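Local coordinates for uncharacterized protein (Vanderwaltozyma polyspora, PDB 5THE) that probably binds RNA as the C-terminal lobe of a budding-yeast Argonaute, the MID and PIWI part that contributes to selective cleavage of RNA targets, at residues A[360-363]-A[364-368]; A[179-182]-A[183-187]. One frame throughout, in Å; residues are numbered along the deposited sequence.

Contact 1 (A[360-363]-A[364-368])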
loop_
_atom_site.group_PDB
_atom_site.type_symbol
_atom_site.label_atom_id
_atom_site.label_comp_id
_atom_site.label_asym_id
_atom_site.label_seq_id
_atom_site.Cartn_x
_atom_site.Cartn_y
_atom_site.Cartn_z
ATOM N N LYS A 360 -16.734 15.106 6.290
ATOM C CA LYS A 360 -17.127 15.870 7.475
ATOM C C LYS A 360 -16.462 15.328 8.734
ATOM O O LYS A 360 -16.026 16.098 9.596
ATOM C CB LYS A 360 -18.649 15.847 7.645
ATOM C CG LYS A 360 -19.142 16.554 8.919
ATOM C CD LYS A 360 -20.660 16.419 9.098
ATOM C CE LYS A 360 -21.065 16.761 10.529
ATOM N NZ LYS A 360 -22.507 17.069 10.676
ATOM N N SER A 361 -16.380 14.005 8.865
ATOM C CA SER A 361 -15.713 13.440 10.030
ATOM C C SER A 361 -14.244 13.842 10.073
ATOM O O SER A 361 -13.705 14.139 11.144
ATOM C CB SER A 361 -15.855 11.923 10.031
ATOM O OG SER A 361 -15.067 11.367 11.066
ATOM N N ILE A 362 -13.581 13.865 8.916
ATOM C CA ILE A 362 -12.181 14.279 8.876
ATOM C C ILE A 362 -12.043 15.729 9.321
ATOM O O ILE A 362 -11.198 16.058 10.160
ATOM C CB ILE A 362 -11.595 14.059 7.468
ATOM C CG1 ILE A 362 -11.466 12.559 7.188
ATOM C CG2 ILE A 362 -10.244 14.748 7.333
ATOM C CD1 ILE A 362 -11.067 12.231 5.761
ATOM N N LYS A 363 -12.869 16.622 8.763
ATOM C CA LYS A 363 -12.694 18.040 9.070
ATOM C C LYS A 363 -13.029 18.329 10.529
ATOM O O LYS A 363 -12.337 19.110 11.192
ATOM C CB LYS A 363 -13.548 18.892 8.139
ATOM C CG LYS A 363 -13.082 18.896 6.684
ATOM C CD LYS A 363 -13.887 19.884 5.875
ATOM C CE LYS A 363 -13.548 21.318 6.248
ATOM N NZ LYS A 363 -12.182 21.720 5.810
ATOM N N GLU A 364 -14.059 17.670 11.058
ATOM C CA GLU A 364 -14.456 17.930 12.436
ATOM C C GLU A 364 -13.478 17.307 13.418
ATOM O O GLU A 364 -13.173 17.908 14.460
ATOM C CB GLU A 364 -15.885 17.433 12.660
ATOM C CG GLU A 364 -16.858 18.269 11.824
ATOM C CD GLU A 364 -18.316 17.999 12.092
ATOM O OE1 GLU A 364 -18.646 16.910 12.615
ATOM O OE2 GLU A 364 -19.128 18.895 11.753
ATOM N N SER A 365 -12.945 16.127 13.095
ATOM C CA SER A 365 -11.956 15.510 13.980
ATOM C C SER A 365 -10.667 16.324 14.025
ATOM O O SER A 365 -10.111 16.546 15.106
ATOM C CB SER A 365 -11.668 14.074 13.551
ATOM O OG SER A 365 -12.847 13.287 13.640
ATOM N N VAL A 366 -10.168 16.781 12.871
ATOM C CA VAL A 366 -8.927 17.550 12.928
ATOM C C VAL A 366 -9.184 18.920 13.537
ATOM O O VAL A 366 -8.270 19.532 14.105
ATOM C CB VAL A 366 -8.247 17.676 11.548
ATOM C CG1 VAL A 366 -8.040 16.296 10.908
ATOM C CG2 VAL A 366 -9.025 18.604 10.632
ATOM N N ARG A 367 -10.419 19.432 13.440
ATOM C CA ARG A 367 -10.734 20.662 14.154
ATOM C C ARG A 367 -10.485 20.496 15.650
ATOM O O ARG A 367 -10.034 21.438 16.320
ATOM C CB ARG A 367 -12.181 21.077 13.888
ATOM C CG ARG A 367 -12.595 22.334 14.661
ATOM C CD ARG A 367 -14.030 22.747 14.347
ATOM N NE ARG A 367 -14.503 23.812 15.227
ATOM C CZ ARG A 367 -15.239 23.612 16.316
ATOM N NH1 ARG A 367 -15.589 22.383 16.667
ATOM N NH2 ARG A 367 -15.629 24.642 17.057
ATOM N N LYS A 368 -10.738 19.297 16.170
ATOM C CA LYS A 368 -10.522 18.988 17.576
ATOM C C LYS A 368 -9.072 18.594 17.853
ATOM O O LYS A 368 -8.469 19.087 18.806
ATOM C CB LYS A 368 -11.466 17.867 18.008
ATOM C CG LYS A 368 -11.265 17.442 19.468
ATOM C CD LYS A 368 -11.877 16.080 19.765
ATOM C CE LYS A 368 -11.563 15.618 21.186
ATOM N NZ LYS A 368 -12.202 16.462 22.245
#
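Glu364 meets Lys360 one helical turn back, a worked case of i to i+4 pairing on the outer side of helix 351-373. Its carboxylate rests against the methylene next to the charge, Lys360 CE lying 3.1 Å from Glu364 OE2. The salt bridge proper is long, Lys360 NZ to Glu364 OE2 4.0 Å. With CG opposite the carbonyl carbon (chi1 -66°) Glu364 leans back over Lys360, and its own N-H bonds to Lys360 O at 2.9 Å. Ser365 grips Ser361 O twice: OG donates at 2.8 Å and N at 2.9 Å, the two approaching from opposite faces of the carbonyl plane. A first torsion of -62° folds the hydroxyl back along the helix for this bond; Ser361 OG is instead bonded to Gly317 N. Val366 is buried, its N bonded to Ile362 O, and CG1 just reaches Ile362 CG2 at 4.5 Å; Met320 and Leu324 of helix 320-329 also touch it. Arg367 N continues the helical series of i to i+4 bonds, to Lys363 O at 3.0 Å, whereas the amine of Lys363 salt-bridges Glu460 and Asp380. The chemistry is that of an amphipathic helix of the RNase H-like PIWI domain: Ser365 satisfies its hydroxyl within the backbone, and the outer ion pair probably contributes a loose, mainly electrostatic attraction, with the carboxylate over the polarised CE methylene.

Contact 2 (A[179-182]-A[183-187]); sequences ENIP and SNTYI
Thr185 and Ile181, four residues apart, show how a connection from a helix into a strand can be closed by one branched side chain that is apolar on one arm and polar on the other. The apolar arm is Thr185 CG2, which meets Ile181 CG1 at 3.8 Å and CD1 at 4.1 Å. Opposite the backbone N of Thr185, CG2 reaches back toward the incoming chain, and Ile181, with chi1 -157°, lays its CG1 branch obliquely across it. The polar arm turns to main-chain oxygens: Thr185 OG1 lies 3.1 Å from Pro182 O and 3.3 Å from Ser183 O, so its single proton has both carbonyls within reach and the choice is left open. Water joins the backbones across the turn, accepting from Thr185 N at 2.9 Å and donating weakly to Pro182 O at 3.4 Å. The reversal itself passes through Asn184, whose positive phi of 59° is left-handed helical; its amide ND2 is held by Gln76 O. If Thr185 were an alanine, the loss of CG2 and OG1 would probably open a gap beside Ile181 and leave the carbonyls of Pro182 and Ser183 without the hydroxyl near them. Thr185 also touches Asn78 and Arg80 of strand 77-85, and the nearest atom of the turn is about 6 Å from the bound nucleic acid. The two sides are thus linked by a methyl contact on one arm, a hydroxyl near two carbonyls on the other, and a water bridge firm at Thr185 N but weak at Pro182 O.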
loop_
_atom_site.group_PDB
_atom_site.type_symbol
_atom_site.label_atom_id
_atom_site.label_comp_id
_atom_site.label_asym_id
_atom_site.label_seq_id
_atom_site.Cartn_x
_atom_site.Cartn_y
_atom_site.Cartn_z
ATOM N N GLU A 179 9.299 -13.551 23.515
ATOM C CA GLU A 179 9.625 -12.826 24.745
ATOM C C GLU A 179 11.129 -12.779 24.998
ATOM O O GLU A 179 11.615 -11.869 25.677
ATOM C CB GLU A 179 8.926 -13.461 25.953
ATOM C CG GLU A 179 7.432 -13.661 25.813
ATOM C CD GLU A 179 6.946 -14.919 26.438
ATOM O OE1 GLU A 179 7.798 -15.718 26.844
ATOM O OE2 GLU A 179 5.711 -15.115 26.498
ATOM N N ASN A 180 11.882 -13.735 24.461
ATOM C CA ASN A 180 13.322 -13.797 24.660
ATOM C C ASN A 180 14.101 -13.233 23.487
ATOM O O ASN A 180 15.332 -13.328 23.477
ATOM C CB ASN A 180 13.763 -15.239 24.910
ATOM C CG ASN A 180 13.225 -15.799 26.206
ATOM O OD1 ASN A 180 12.608 -15.087 26.998
ATOM N ND2 ASN A 180 13.466 -17.088 26.434
ATOM N N ILE A 181 13.425 -12.651 22.506
ATOM C CA ILE A 181 14.114 -12.288 21.262
ATOM C C ILE A 181 15.092 -11.144 21.535
ATOM O O ILE A 181 14.723 -10.160 22.200
ATOM C CB ILE A 181 13.093 -11.922 20.176
ATOM C CG1 ILE A 181 13.710 -12.092 18.786
ATOM C CG2 ILE A 181 12.507 -10.519 20.378
ATOM C CD1 ILE A 181 14.218 -13.503 18.523
ATOM N N PRO A 182 16.348 -11.241 21.097
ATOM C CA PRO A 182 17.266 -10.107 21.258
ATOM C C PRO A 182 16.785 -8.898 20.474
ATOM O O PRO A 182 16.018 -9.006 19.513
ATOM C CB PRO A 182 18.592 -10.632 20.699
ATOM C CG PRO A 182 18.460 -12.119 20.697
ATOM C CD PRO A 182 17.015 -12.415 20.508
ATOM N N SER A 183 17.249 -7.729 20.900
ATOM C CA SER A 183 16.907 -6.501 20.200
ATOM C C SER A 183 17.603 -6.461 18.841
ATOM O O SER A 183 18.509 -7.252 18.548
ATOM C CB SER A 183 17.309 -5.286 21.028
ATOM O OG SER A 183 18.713 -5.290 21.231
ATOM N N ASN A 184 17.180 -5.514 18.004
ATOM C CA ASN A 184 17.789 -5.330 16.691
ATOM C C ASN A 184 17.655 -6.618 15.875
ATOM O O ASN A 184 18.568 -7.024 15.149
ATOM C CB ASN A 184 19.255 -4.896 16.846
ATOM C CG ASN A 184 19.970 -4.671 15.526
ATOM O OD1 ASN A 184 19.372 -4.274 14.527
ATOM N ND2 ASN A 184 21.272 -4.946 15.522
ATOM N N THR A 185 16.510 -7.287 16.011
ATOM C CA THR A 185 16.321 -8.577 15.364
ATOM C C THR A 185 15.080 -8.558 14.479
ATOM O O THR A 185 13.989 -8.174 14.917
ATOM C CB THR A 185 16.235 -9.704 16.397
ATOM O OG1 THR A 185 17.538 -9.934 16.938
ATOM C CG2 THR A 185 15.756 -10.981 15.747
ATOM N N TYR A 186 15.272 -8.959 13.227
ATOM C CA TYR A 186 14.207 -9.110 12.252
ATOM C C TYR A 186 13.926 -10.592 12.108
ATOM O O TYR A 186 14.859 -11.383 11.928
ATOM C CB TYR A 186 14.617 -8.509 10.900
ATOM C CG TYR A 186 13.448 -8.268 9.980
ATOM C CD1 TYR A 186 12.837 -9.327 9.310
ATOM C CD2 TYR A 186 12.938 -6.985 9.796
ATOM C CE1 TYR A 186 11.759 -9.117 8.479
ATOM C CE2 TYR A 186 11.858 -6.759 8.962
ATOM C CZ TYR A 186 11.273 -7.830 8.308
ATOM O OH TYR A 186 10.203 -7.627 7.484
ATOM N N ILE A 187 12.658 -10.976 12.206
ATOM C CA ILE A 187 12.287 -12.380 12.122
ATOM C C ILE A 187 11.919 -12.730 10.689
ATOM O O ILE A 187 11.111 -12.041 10.063
ATOM C CB ILE A 187 11.120 -12.705 13.060
ATOM C CG1 ILE A 187 11.552 -12.596 14.513
ATOM C CG2 ILE A 187 10.605 -14.116 12.762
ATOM C CD1 ILE A 187 10.380 -12.493 15.429
HETATM O O HOH W 1 14.369 -6.488 17.872
#

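In the fold
From the N terminus, strands 16-22 and 25-31 join strands of the PIWI part; strand 77-85 follows, and helix 169-179 then runs into contact 2, the short connection that delivers the chain to strand 185-191. This strand lies parallel between 77-85 and 215-219, in the parallel sheet consistent with a MID domain. Much later, strand 339-344 leads into helix 351-373, which carries contact 1, before strand 383-389 continues the PIWI sheet. Each contact is local, so neither encloses a distant loop; they follow in series, neither nested nor crossed. Their centres are 39 Å apart: one shapes a strand entry near the RNA, the other lies within a crossover helix far from it.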